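Long-range contacts in cytosol aminopeptidase (Staphylococcus aureus subsp. aureus, PDB 3KZW), which probably removes N-terminal amino acids, leucine among them, from peptides, as a metal-dependent exopeptidase of the cytosol: residues K80-A85 and L95-L100; T215-A220 and K260-T265; G284-S289 and C335-I340. One frame throughout, in Å; residues are numbered along the deposited sequence.

In the fold
Interaction 1 lies in the N-terminal domain, while interactions 2 and 3 share the catalytic domain on the opposite side of the chain's centre. The centre of interaction 1 is about 47 Å from that of either other contact, and its nearest atoms stay about 34 Å from interaction 2. Interactions 2 and 3 have centres about 11 Å apart and touch: strands 262-269 and 328-338 are sheet neighbours, with Arg262 N 2.8 Å from Cys335 O, a probable hydrogen bond, and Phe219 packs on Cys335. Interaction 3 carries this sheet into an acidic cluster around Asp288, the likely active-site region; a bound sodium ion, about 13 Å from the Asp288 side chain, lies outside it.

Interaction 1: residues K80-A85 and L95-L100; sequences KIYTTA and LITVGL
Tyr82 and Thr97 face each other as a hydrogen-bonded antiparallel pair, their side chains slanting across one another on the same face of the sheet. The threonine methyl does the touching: CG2 of Thr97 lies 3.7 Å from CD1 of Tyr82, approaching the ring obliquely. With its CG beside the backbone N (chi1 -61°), Tyr82 swings its ring along the strand toward Lys80, whose NZ makes a weak hydrogen bond to the phenol OH. Next on this face, Thr84 and Leu95 stand side by side, CG2 of Thr84 3.9 Å from CD2 of Leu95, while Thr84 OG1 donates to Ala85 O of its own chain and is also hydrogen-bonded to Ala85 N of the second subunit.

The other face, with Ile81, Val98 and Ile96 beside Thr83, is more apolar. CD1 of Ile81 reaches over to CB of Val98 at 3.8 Å, and Thr83 runs alongside Ile96, with CG2 of the threonine 3.9 Å from CG1 of the isoleucine. Beta-branched residues suit these extended backbones, and Tyr121 and Ile122 of helix 108-124 cover this side. Tyr82 and Thr97 exchange two backbone bonds, 2.8 Å from Tyr82 N to Thr97 O and 2.6 Å from Thr97 N to Tyr82 O. The whole is a beta hairpin of strands 81-88 and 91-101 at one edge of the N-terminal domain's mixed sheet within this chain, where the former strand meets the second subunit.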
ATOM      1  N   LYS A  80     -31.456 -19.115  26.709  1.00  2.63           N
ATOM      2  CA  LYS A  80     -30.770 -18.743  27.951  1.00  2.64           C
ATOM      3  C   LYS A  80     -30.882 -19.845  28.996  1.00  2.67           C
ATOM      4  O   LYS A  80     -31.962 -20.395  29.220  1.00  2.67           O
ATOM      5  CB  LYS A  80     -31.303 -17.420  28.511  1.00  2.63           C
ATOM      6  CG  LYS A  80     -30.450 -16.849  29.635  1.00  2.62           C
ATOM      7  CD  LYS A  80     -30.937 -15.485  30.076  1.00  2.68           C
ATOM      8  CE  LYS A  80     -30.112 -14.957  31.246  1.00  2.72           C
ATOM      9  NZ  LYS A  80     -30.808 -13.841  31.962  1.00  2.78           N
ATOM     10  N   ILE A  81     -29.756 -20.159  29.629  1.00  2.68           N
ATOM     11  CA  ILE A  81     -29.687 -21.230  30.615  1.00  2.63           C
ATOM     12  C   ILE A  81     -29.864 -20.683  32.030  1.00  2.64           C
ATOM     13  O   ILE A  81     -29.175 -19.746  32.433  1.00  2.70           O
ATOM     14  CB  ILE A  81     -28.353 -22.034  30.501  1.00  2.61           C
ATOM     15  CG1 ILE A  81     -28.131 -22.550  29.071  1.00  2.60           C
ATOM     16  CG2 ILE A  81     -28.306 -23.181  31.511  1.00  2.64           C
ATOM     17  CD1 ILE A  81     -29.157 -23.563  28.570  1.00  2.61           C
ATOM     18  N   TYR A  82     -30.808 -21.268  32.764  1.00  2.65           N
ATOM     19  CA  TYR A  82     -31.006 -20.978  34.183  1.00  2.66           C
ATOM     20  C   TYR A  82     -30.868 -22.270  34.972  1.00  2.67           C
ATOM     21  O   TYR A  82     -31.371 -23.311  34.550  1.00  2.70           O
ATOM     22  CB  TYR A  82     -32.400 -20.408  34.443  1.00  2.64           C
ATOM     23  CG  TYR A  82     -32.726 -19.113  33.738  1.00  2.69           C
ATOM     24  CD1 TYR A  82     -33.211 -19.112  32.425  1.00  2.70           C
ATOM     25  CD2 TYR A  82     -32.588 -17.890  34.392  1.00  2.67           C
ATOM     26  CE1 TYR A  82     -33.522 -17.922  31.775  1.00  2.77           C
ATOM     27  CE2 TYR A  82     -32.902 -16.691  33.754  1.00  2.69           C
ATOM     28  CZ  TYR A  82     -33.368 -16.716  32.447  1.00  2.85           C
ATOM     29  OH  TYR A  82     -33.682 -15.535  31.810  1.00  3.05           O
ATOM     30  N   THR A  83     -30.188 -22.210  36.113  1.00  2.66           N
ATOM     31  CA  THR A  83     -30.130 -23.359  37.015  1.00  2.63           C
ATOM     32  C   THR A  83     -30.583 -22.985  38.417  1.00  2.61           C
ATOM     33  O   THR A  83     -30.405 -21.848  38.850  1.00  2.60           O
ATOM     34  CB  THR A  83     -28.730 -24.012  37.073  1.00  2.62           C
ATOM     35  OG1 THR A  83     -27.755 -23.045  37.477  1.00  2.75           O
ATOM     36  CG2 THR A  83     -28.348 -24.599  35.719  1.00  2.64           C
ATOM     37  N   THR A  84     -31.181 -23.951  39.110  1.00  2.64           N
ATOM     38  CA  THR A  84     -31.642 -23.762  40.485  1.00  2.64           C
ATOM     39  C   THR A  84     -31.805 -25.088  41.224  1.00  2.63           C
ATOM     40  O   THR A  84     -31.970 -26.140  40.606  1.00  2.66           O
ATOM     41  CB  THR A  84     -32.975 -22.961  40.547  1.00  2.62           C
ATOM     42  OG1 THR A  84     -33.368 -22.777  41.914  1.00  2.66           O
ATOM     43  CG2 THR A  84     -34.093 -23.673  39.793  1.00  2.57           C
ATOM     44  N   ALA A  85     -31.745 -25.024  42.551  1.00  2.63           N
ATOM     45  CA  ALA A  85     -32.127 -26.152  43.388  1.00  2.65           C
ATOM     46  C   ALA A  85     -33.640 -26.301  43.302  1.00  2.65           C
ATOM     47  O   ALA A  85     -34.374 -25.316  43.407  1.00  2.63           O
ATOM     48  CB  ALA A  85     -31.691 -25.926  44.823  1.00  2.61           C
ATOM     49  N   LEU A  95     -32.040 -28.447  38.836  1.00  2.62           N
ATOM     50  CA  LEU A  95     -32.892 -28.090  37.708  1.00  2.65           C
ATOM     51  C   LEU A  95     -32.136 -27.251  36.687  1.00  2.65           C
ATOM     52  O   LEU A  95     -31.526 -26.242  37.038  1.00  2.65           O
ATOM     53  CB  LEU A  95     -34.146 -27.354  38.189  1.00  2.66           C
ATOM     54  CG  LEU A  95     -35.167 -26.880  37.146  1.00  2.64           C
ATOM     55  CD1 LEU A  95     -35.684 -28.038  36.310  1.00  2.61           C
ATOM     56  CD2 LEU A  95     -36.318 -26.146  37.815  1.00  2.60           C
ATOM     57  N   ILE A  96     -32.179 -27.684  35.430  1.00  2.65           N
ATOM     58  CA  ILE A  96     -31.581 -26.945  34.325  1.00  2.64           C
ATOM     59  C   ILE A  96     -32.676 -26.460  33.379  1.00  2.68           C
ATOM     60  O   ILE A  96     -33.433 -27.254  32.815  1.00  2.66           O
ATOM     61  CB  ILE A  96     -30.521 -27.779  33.571  1.00  2.65           C
ATOM     62  CG1 ILE A  96     -29.374 -28.153  34.516  1.00  2.63           C
ATOM     63  CG2 ILE A  96     -29.981 -27.004  32.361  1.00  2.70           C
ATOM     64  CD1 ILE A  96     -28.471 -29.249  34.002  1.00  2.64           C
ATOM     65  N   THR A  97     -32.744 -25.143  33.224  1.00  2.71           N
ATOM     66  CA  THR A  97     -33.778 -24.487  32.442  1.00  2.67           C
ATOM     67  C   THR A  97     -33.179 -23.837  31.201  1.00  2.69           C
ATOM     68  O   THR A  97     -32.151 -23.162  31.280  1.00  2.70           O
ATOM     69  CB  THR A  97     -34.520 -23.449  33.318  1.00  2.65           C
ATOM     70  OG1 THR A  97     -35.596 -24.099  34.005  1.00  2.77           O
ATOM     71  CG2 THR A  97     -35.075 -22.290  32.496  1.00  2.74           C
ATOM     72  N   VAL A  98     -33.817 -24.068  30.054  1.00  2.67           N
ATOM     73  CA  VAL A  98     -33.488 -23.348  28.824  1.00  2.67           C
ATOM     74  C   VAL A  98     -34.735 -22.632  28.296  1.00  2.66           C
ATOM     75  O   VAL A  98     -35.799 -23.236  28.164  1.00  2.68           O
ATOM     76  CB  VAL A  98     -32.831 -24.270  27.749  1.00  2.67           C
ATOM     77  CG1 VAL A  98     -33.733 -25.445  27.382  1.00  2.63           C
ATOM     78  CG2 VAL A  98     -32.431 -23.477  26.509  1.00  2.62           C
ATOM     79  N   GLY A  99     -34.596 -21.338  28.022  1.00  2.67           N
ATOM     80  CA  GLY A  99     -35.704 -20.522  27.536  1.00  2.64           C
ATOM     81  C   GLY A  99     -36.142 -20.881  26.128  1.00  2.64           C
ATOM     82  O   GLY A  99     -35.315 -21.218  25.276  1.00  2.62           O
ATOM     83  N   LEU A 100     -37.449 -20.804  25.891  1.00  2.64           N
ATOM     84  CA  LEU A 100     -38.024 -21.138  24.587  1.00  2.63           C
ATOM     85  C   LEU A 100     -38.642 -19.923  23.903  1.00  2.61           C
ATOM     86  O   LEU A 100     -38.947 -19.969  22.711  1.00  2.66           O
ATOM     87  CB  LEU A 100     -39.075 -22.241  24.725  1.00  2.63           C
ATOM     88  CG  LEU A 100     -38.750 -23.490  25.552  1.00  2.60           C
ATOM     89  CD1 LEU A 100     -40.019 -24.280  25.793  1.00  2.59           C
ATOM     90  CD2 LEU A 100     -37.695 -24.361  24.885  1.00  2.59           C
TER

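Interaction 2: residues T215-A220 and K260-T265; sequences TPQTFA and KPRLVT
Arg262 lays its guanidinium against the aliphatic part of Gln217, part of a helix-on-sheet packing in the alpha/beta catalytic domain: residues 216-220 of the helix and 262-265 of the strand run in nearly the same direction, 17° apart. CB of Gln217 sits over one face of the guanidinium, and CG of Gln217 is 3.5 Å from NH2 of Arg262. The amide and guanidinium planes are nearly parallel, 6° apart, but no hydrogen bond joins the two heads. Long side chains suit this place: the glutamine methylenes cover the guanidinium while the polar ends stay at the more open edge.

Deeper in, Ala220 CB meets Val264 CG2 at 3.8 Å, an apolar contact; an alanine lets the helix come close, and the branched valine fills the strand side. Pro216 packs on the Lys260 backbone, its CB 3.6 Å from Lys260 O, and Pro216 O is 3.7 Å from Arg262 CG.

Proline suits the first turn of a helix, where a backbone N-H is not needed. Thr215 precedes it at the N-cap, and Thr215 N donates to Thr218 OG1 at 2.8 Å. Farther out, Gln217 NE2 bonds to Glu221, and Val236 and Tyr239 touch Arg262. The arginine bends at chi2 (-74°), folding its head back along its own chain, where NH1 donates to Pro261 O at 3.1 Å, the oxygen lying in the guanidinium plane.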
ATOM      1  N   THR A 215      -2.590 -33.928   3.290  1.00  2.70           N
ATOM      2  CA  THR A 215      -2.184 -33.653   1.918  1.00  2.66           C
ATOM      3  C   THR A 215      -3.202 -34.315   0.986  1.00  2.67           C
ATOM      4  O   THR A 215      -4.012 -35.120   1.449  1.00  2.70           O
ATOM      5  CB  THR A 215      -0.777 -34.219   1.646  1.00  2.67           C
ATOM      6  OG1 THR A 215      -0.809 -35.649   1.744  1.00  2.73           O
ATOM      7  CG2 THR A 215       0.230 -33.667   2.654  1.00  2.68           C
ATOM      8  N   PRO A 216      -3.176 -33.986  -0.324  1.00  2.69           N
ATOM      9  CA  PRO A 216      -4.098 -34.633  -1.266  1.00  2.63           C
ATOM     10  C   PRO A 216      -4.078 -36.162  -1.179  1.00  2.67           C
ATOM     11  O   PRO A 216      -5.135 -36.791  -1.242  1.00  2.71           O
ATOM     12  CB  PRO A 216      -3.580 -34.172  -2.629  1.00  2.58           C
ATOM     13  CG  PRO A 216      -2.981 -32.855  -2.359  1.00  2.66           C
ATOM     14  CD  PRO A 216      -2.374 -32.940  -0.988  1.00  2.68           C
ATOM     15  N   GLN A 217      -2.890 -36.746  -1.023  1.00  2.68           N
ATOM     16  CA  GLN A 217      -2.739 -38.195  -0.921  1.00  2.64           C
ATOM     17  C   GLN A 217      -3.423 -38.749   0.328  1.00  2.69           C
ATOM     18  O   GLN A 217      -4.237 -39.667   0.231  1.00  2.70           O
ATOM     19  CB  GLN A 217      -1.259 -38.588  -0.935  1.00  2.62           C
ATOM     20  CG  GLN A 217      -1.012 -40.088  -0.854  1.00  2.66           C
ATOM     21  CD  GLN A 217       0.445 -40.438  -0.610  1.00  2.77           C
ATOM     22  OE1 GLN A 217       1.353 -39.839  -1.194  1.00  2.85           O
ATOM     23  NE2 GLN A 217       0.677 -41.420   0.254  1.00  2.77           N
ATOM     24  N   THR A 218      -3.094 -38.184   1.490  1.00  2.72           N
ATOM     25  CA  THR A 218      -3.633 -38.661   2.771  1.00  2.66           C
ATOM     26  C   THR A 218      -5.127 -38.387   2.887  1.00  2.63           C
ATOM     27  O   THR A 218      -5.848 -39.136   3.545  1.00  2.67           O
ATOM     28  CB  THR A 218      -2.898 -38.052   3.990  1.00  2.64           C
ATOM     29  OG1 THR A 218      -3.043 -36.629   3.979  1.00  2.64           O
ATOM     30  CG2 THR A 218      -1.416 -38.417   3.977  1.00  2.61           C
ATOM     31  N   PHE A 219      -5.581 -37.312   2.245  1.00  2.62           N
ATOM     32  CA  PHE A 219      -7.002 -36.982   2.175  1.00  2.60           C
ATOM     33  C   PHE A 219      -7.759 -38.060   1.410  1.00  2.64           C
ATOM     34  O   PHE A 219      -8.808 -38.518   1.863  1.00  2.65           O
ATOM     35  CB  PHE A 219      -7.201 -35.604   1.535  1.00  2.60           C
ATOM     36  CG  PHE A 219      -8.633 -35.119   1.531  1.00  2.64           C
ATOM     37  CD1 PHE A 219      -9.480 -35.365   2.610  1.00  2.71           C
ATOM     38  CD2 PHE A 219      -9.124 -34.387   0.455  1.00  2.68           C
ATOM     39  CE1 PHE A 219     -10.798 -34.910   2.600  1.00  2.67           C
ATOM     40  CE2 PHE A 219     -10.436 -33.923   0.443  1.00  2.68           C
ATOM     41  CZ  PHE A 219     -11.272 -34.185   1.517  1.00  2.61           C
ATOM     42  N   ALA A 220      -7.210 -38.470   0.265  1.00  2.64           N
ATOM     43  CA  ALA A 220      -7.767 -39.567  -0.529  1.00  2.62           C
ATOM     44  C   ALA A 220      -7.771 -40.880   0.255  1.00  2.64           C
ATOM     45  O   ALA A 220      -8.781 -41.583   0.285  1.00  2.69           O
ATOM     46  CB  ALA A 220      -7.001 -39.726  -1.834  1.00  2.58           C
ATOM     47  N   LYS A 260       1.700 -34.460  -4.683  1.00  2.68           N
ATOM     48  CA  LYS A 260       1.017 -34.319  -5.971  1.00  2.66           C
ATOM     49  C   LYS A 260      -0.506 -34.485  -5.869  1.00  2.64           C
ATOM     50  O   LYS A 260      -0.993 -35.136  -4.941  1.00  2.63           O
ATOM     51  CB  LYS A 260       1.594 -35.313  -6.985  1.00  2.69           C
ATOM     52  CG  LYS A 260       3.109 -35.245  -7.159  1.00  2.69           C
ATOM     53  CD  LYS A 260       3.570 -33.916  -7.744  1.00  2.67           C
ATOM     54  CE  LYS A 260       5.082 -33.801  -7.681  1.00  2.69           C
ATOM     55  NZ  LYS A 260       5.538 -32.420  -7.969  1.00  2.73           N
ATOM     56  N   PRO A 261      -1.258 -33.898  -6.828  1.00  2.65           N
ATOM     57  CA  PRO A 261      -2.724 -33.909  -6.813  1.00  2.64           C
ATOM     58  C   PRO A 261      -3.360 -35.299  -6.911  1.00  2.66           C
ATOM     59  O   PRO A 261      -2.703 -36.264  -7.314  1.00  2.67           O
ATOM     60  CB  PRO A 261      -3.097 -33.070  -8.043  1.00  2.58           C
ATOM     61  CG  PRO A 261      -1.904 -33.112  -8.914  1.00  2.62           C
ATOM     62  CD  PRO A 261      -0.744 -33.129  -7.977  1.00  2.66           C
ATOM     63  N   ARG A 262      -4.633 -35.381  -6.529  1.00  2.66           N
ATOM     64  CA  ARG A 262      -5.418 -36.609  -6.614  1.00  2.63           C
ATOM     65  C   ARG A 262      -6.822 -36.276  -7.101  1.00  2.67           C
ATOM     66  O   ARG A 262      -7.319 -35.166  -6.869  1.00  2.70           O
ATOM     67  CB  ARG A 262      -5.514 -37.295  -5.245  1.00  2.61           C
ATOM     68  CG  ARG A 262      -4.201 -37.808  -4.662  1.00  2.58           C
ATOM     69  CD  ARG A 262      -3.717 -39.058  -5.373  1.00  2.60           C
ATOM     70  NE  ARG A 262      -2.577 -39.666  -4.691  1.00  2.64           N
ATOM     71  CZ  ARG A 262      -1.304 -39.348  -4.911  1.00  2.64           C
ATOM     72  NH1 ARG A 262      -0.983 -38.415  -5.797  1.00  2.71           N
ATOM     73  NH2 ARG A 262      -0.345 -39.964  -4.239  1.00  2.69           N
ATOM     74  N   LEU A 263      -7.452 -37.230  -7.784  1.00  2.66           N
ATOM     75  CA  LEU A 263      -8.878 -37.134  -8.088  1.00  2.65           C
ATOM     76  C   LEU A 263      -9.615 -38.277  -7.408  1.00  2.64           C
ATOM     77  O   LEU A 263      -9.301 -39.448  -7.631  1.00  2.67           O
ATOM     78  CB  LEU A 263      -9.143 -37.152  -9.596  1.00  2.65           C
ATOM     79  CG  LEU A 263     -10.589 -36.822  -9.989  1.00  2.62           C
ATOM     80  CD1 LEU A 263     -10.765 -35.332 -10.235  1.00  2.60           C
ATOM     81  CD2 LEU A 263     -11.008 -37.607 -11.210  1.00  2.71           C
ATOM     82  N   VAL A 264     -10.592 -37.925  -6.576  1.00  2.64           N
ATOM     83  CA  VAL A 264     -11.357 -38.909  -5.816  1.00  2.64           C
ATOM     84  C   VAL A 264     -12.781 -39.005  -6.356  1.00  2.65           C
ATOM     85  O   VAL A 264     -13.501 -38.005  -6.410  1.00  2.68           O
ATOM     86  CB  VAL A 264     -11.376 -38.575  -4.301  1.00  2.62           C
ATOM     87  CG1 VAL A 264     -12.082 -39.670  -3.512  1.00  2.68           C
ATOM     88  CG2 VAL A 264      -9.963 -38.381  -3.778  1.00  2.57           C
ATOM     89  N   THR A 265     -13.169 -40.209  -6.768  1.00  2.64           N
ATOM     90  CA  THR A 265     -14.529 -40.477  -7.230  1.00  2.65           C
ATOM     91  C   THR A 265     -15.269 -41.289  -6.172  1.00  2.64           C
ATOM     92  O   THR A 265     -14.795 -42.341  -5.740  1.00  2.68           O
ATOM     93  CB  THR A 265     -14.545 -41.227  -8.585  1.00  2.66           C
ATOM     94  OG1 THR A 265     -13.653 -40.583  -9.502  1.00  2.77           O
ATOM     95  CG2 THR A 265     -15.940 -41.237  -9.181  1.00  2.62           C
TER

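Interaction 3: residues G284-S289 and C335-I340; sequences GITYDS and CAENMI
Asp288 and Asn338 lie side by side, the carboxylate and amide planes 17° apart. ND2 of Asn338 donates to OD1 of Asp288 at 2.8 Å. It meets the syn side of OD1 from 29° out of the carboxylate plane. Both side chains start anti to their backbone N, which sends the two flat heads out together. The third flat group, the Tyr287 ring on the other face of the sheet, is met at its edge: CE of Met339 lies 3.5 Å from CD2, near the ring plane. Methionine suits this place because bends at chi2 and chi3 curl its methyl back to the ring. Tyr287 OH bonds to Pro347 O of the third subunit.

Between these two faces the backbones run as parallel strands. Asn338 N bonds to Tyr287 O at 2.9 Å, and Asn338 O receives two donors, Ser289 N at 3.1 Å and Ser289 OG at 2.6 Å, a double grip. Where the chain turns a corner, Thr286 N donates to Ala336 O at 3.0 Å, and CD1 of Ile285 packs on CB of Ala336 at 3.8 Å. Asn338 ND2 also bonds to Thr364 O, helping to fix the amide. Asp288 OD2 forms a salt bridge with Lys295 and sits close to Asp306, Asp365 and Glu367, an acidic cluster consistent with the two-metal centre of leucine aminopeptidases, although the only metal modelled here is sodium, bound elsewhere.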
ATOM      1  N   GLY A 284     -11.013 -29.435  -3.570  1.00  2.67           N
ATOM      2  CA  GLY A 284     -10.184 -30.024  -2.528  1.00  2.66           C
ATOM      3  C   GLY A 284      -8.764 -29.498  -2.477  1.00  2.71           C
ATOM      4  O   GLY A 284      -7.813 -30.281  -2.415  1.00  2.80           O
ATOM      5  N   ILE A 285      -8.613 -28.176  -2.494  1.00  2.63           N
ATOM      6  CA  ILE A 285      -7.290 -27.574  -2.348  1.00  2.67           C
ATOM      7  C   ILE A 285      -6.885 -27.625  -0.876  1.00  2.71           C
ATOM      8  O   ILE A 285      -7.370 -26.839  -0.056  1.00  2.74           O
ATOM      9  CB  ILE A 285      -7.221 -26.132  -2.926  1.00  2.67           C
ATOM     10  CG1 ILE A 285      -7.594 -26.113  -4.418  1.00  2.67           C
ATOM     11  CG2 ILE A 285      -5.836 -25.516  -2.709  1.00  2.62           C
ATOM     12  CD1 ILE A 285      -6.653 -26.889  -5.343  1.00  2.61           C
ATOM     13  N   THR A 286      -6.003 -28.571  -0.554  1.00  2.69           N
ATOM     14  CA  THR A 286      -5.593 -28.830   0.828  1.00  2.68           C
ATOM     15  C   THR A 286      -4.832 -27.651   1.433  1.00  2.70           C
ATOM     16  O   THR A 286      -4.919 -27.402   2.639  1.00  2.74           O
ATOM     17  CB  THR A 286      -4.766 -30.126   0.951  1.00  2.69           C
ATOM     18  OG1 THR A 286      -3.612 -30.043   0.106  1.00  2.80           O
ATOM     19  CG2 THR A 286      -5.599 -31.337   0.551  1.00  2.63           C
ATOM     20  N   TYR A 287      -4.088 -26.936   0.591  1.00  2.67           N
ATOM     21  CA  TYR A 287      -3.490 -25.659   0.972  1.00  2.61           C
ATOM     22  C   TYR A 287      -3.290 -24.744  -0.225  1.00  2.62           C
ATOM     23  O   TYR A 287      -2.818 -25.176  -1.278  1.00  2.71           O
ATOM     24  CB  TYR A 287      -2.162 -25.852   1.702  1.00  2.61           C
ATOM     25  CG  TYR A 287      -1.724 -24.605   2.436  1.00  2.64           C
ATOM     26  CD1 TYR A 287      -2.229 -24.306   3.697  1.00  2.64           C
ATOM     27  CD2 TYR A 287      -0.822 -23.716   1.859  1.00  2.55           C
ATOM     28  CE1 TYR A 287      -1.840 -23.163   4.367  1.00  2.58           C
ATOM     29  CE2 TYR A 287      -0.423 -22.570   2.523  1.00  2.57           C
ATOM     30  CZ  TYR A 287      -0.935 -22.300   3.777  1.00  2.64           C
ATOM     31  OH  TYR A 287      -0.542 -21.162   4.443  1.00  2.77           O
ATOM     32  N   ASP A 288      -3.639 -23.475  -0.044  1.00  2.61           N
ATOM     33  CA  ASP A 288      -3.520 -22.472  -1.094  1.00  2.64           C
ATOM     34  C   ASP A 288      -2.590 -21.344  -0.650  1.00  2.65           C
ATOM     35  O   ASP A 288      -2.956 -20.520   0.194  1.00  2.69           O
ATOM     36  CB  ASP A 288      -4.909 -21.925  -1.455  1.00  2.65           C
ATOM     37  CG  ASP A 288      -4.892 -21.000  -2.670  1.00  2.77           C
ATOM     38  OD1 ASP A 288      -3.893 -21.003  -3.424  1.00  2.81           O
ATOM     39  OD2 ASP A 288      -5.895 -20.273  -2.875  1.00  2.89           O
ATOM     40  N   SER A 289      -1.384 -21.322  -1.213  1.00  2.61           N
ATOM     41  CA  SER A 289      -0.445 -20.221  -0.991  1.00  2.59           C
ATOM     42  C   SER A 289      -0.662 -19.108  -2.011  1.00  2.62           C
ATOM     43  O   SER A 289      -0.184 -17.984  -1.836  1.00  2.61           O
ATOM     44  CB  SER A 289       0.996 -20.717  -1.067  1.00  2.59           C
ATOM     45  OG  SER A 289       1.339 -21.111  -2.382  1.00  2.56           O
ATOM     46  N   CYS A 335      -8.376 -32.710  -5.770  1.00  2.68           N
ATOM     47  CA  CYS A 335      -7.475 -32.422  -4.654  1.00  2.68           C
ATOM     48  C   CYS A 335      -6.080 -32.051  -5.130  1.00  2.66           C
ATOM     49  O   CYS A 335      -5.495 -32.761  -5.940  1.00  2.70           O
ATOM     50  CB  CYS A 335      -7.398 -33.621  -3.711  1.00  2.68           C
ATOM     51  SG  CYS A 335      -9.007 -34.243  -3.185  1.00  3.16           S
ATOM     52  N   ALA A 336      -5.561 -30.936  -4.618  1.00  2.63           N
ATOM     53  CA  ALA A 336      -4.233 -30.434  -4.970  1.00  2.59           C
ATOM     54  C   ALA A 336      -3.724 -29.479  -3.897  1.00  2.66           C
ATOM     55  O   ALA A 336      -4.489 -29.026  -3.045  1.00  2.70           O
ATOM     56  CB  ALA A 336      -4.261 -29.735  -6.324  1.00  2.57           C
ATOM     57  N   GLU A 337      -2.427 -29.182  -3.948  1.00  2.66           N
ATOM     58  CA  GLU A 337      -1.807 -28.214  -3.050  1.00  2.64           C
ATOM     59  C   GLU A 337      -1.123 -27.133  -3.890  1.00  2.66           C
ATOM     60  O   GLU A 337      -0.194 -27.421  -4.645  1.00  2.72           O
ATOM     61  CB  GLU A 337      -0.803 -28.915  -2.129  1.00  2.65           C
ATOM     62  CG  GLU A 337      -0.482 -28.166  -0.846  1.00  2.72           C
ATOM     63  CD  GLU A 337       0.567 -28.871   0.007  1.00  2.80           C
ATOM     64  OE1 GLU A 337       0.234 -29.300   1.132  1.00  3.00           O
ATOM     65  OE2 GLU A 337       1.724 -28.999  -0.445  1.00  2.77           O
ATOM     66  N   ASN A 338      -1.601 -25.896  -3.766  1.00  2.65           N
ATOM     67  CA  ASN A 338      -1.108 -24.776  -4.574  1.00  2.66           C
ATOM     68  C   ASN A 338       0.162 -24.158  -3.991  1.00  2.64           C
ATOM     69  O   ASN A 338       0.092 -23.313  -3.100  1.00  2.71           O
ATOM     70  CB  ASN A 338      -2.206 -23.713  -4.731  1.00  2.65           C
ATOM     71  CG  ASN A 338      -1.922 -22.723  -5.857  1.00  2.67           C
ATOM     72  OD1 ASN A 338      -1.000 -22.902  -6.651  1.00  2.78           O
ATOM     73  ND2 ASN A 338      -2.728 -21.675  -5.929  1.00  2.61           N
ATOM     74  N   MET A 339       1.315 -24.578  -4.511  1.00  2.64           N
ATOM     75  CA  MET A 339       2.621 -24.220  -3.943  1.00  2.61           C
ATOM     76  C   MET A 339       3.569 -23.587  -4.965  1.00  2.63           C
ATOM     77  O   MET A 339       3.329 -23.651  -6.171  1.00  2.71           O
ATOM     78  CB  MET A 339       3.285 -25.456  -3.331  1.00  2.57           C
ATOM     79  CG  MET A 339       2.541 -26.091  -2.161  1.00  2.64           C
ATOM     80  SD  MET A 339       2.976 -25.403  -0.552  1.00  3.03           S
ATOM     81  CE  MET A 339       1.801 -24.069  -0.424  1.00  2.74           C
ATOM     82  N   ILE A 340       4.648 -22.981  -4.468  1.00  2.61           N
ATOM     83  CA  ILE A 340       5.680 -22.372  -5.310  1.00  2.62           C
ATOM     84  C   ILE A 340       6.924 -23.259  -5.346  1.00  2.66           C
ATOM     85  O   ILE A 340       7.426 -23.674  -4.297  1.00  2.71           O
ATOM     86  CB  ILE A 340       6.095 -20.967  -4.788  1.00  2.62           C
ATOM     87  CG1 ILE A 340       4.895 -20.024  -4.721  1.00  2.59           C
ATOM     88  CG2 ILE A 340       7.198 -20.361  -5.660  1.00  2.66           C
ATOM     89  CD1 ILE A 340       5.147 -18.763  -3.925  1.00  2.63           C
TER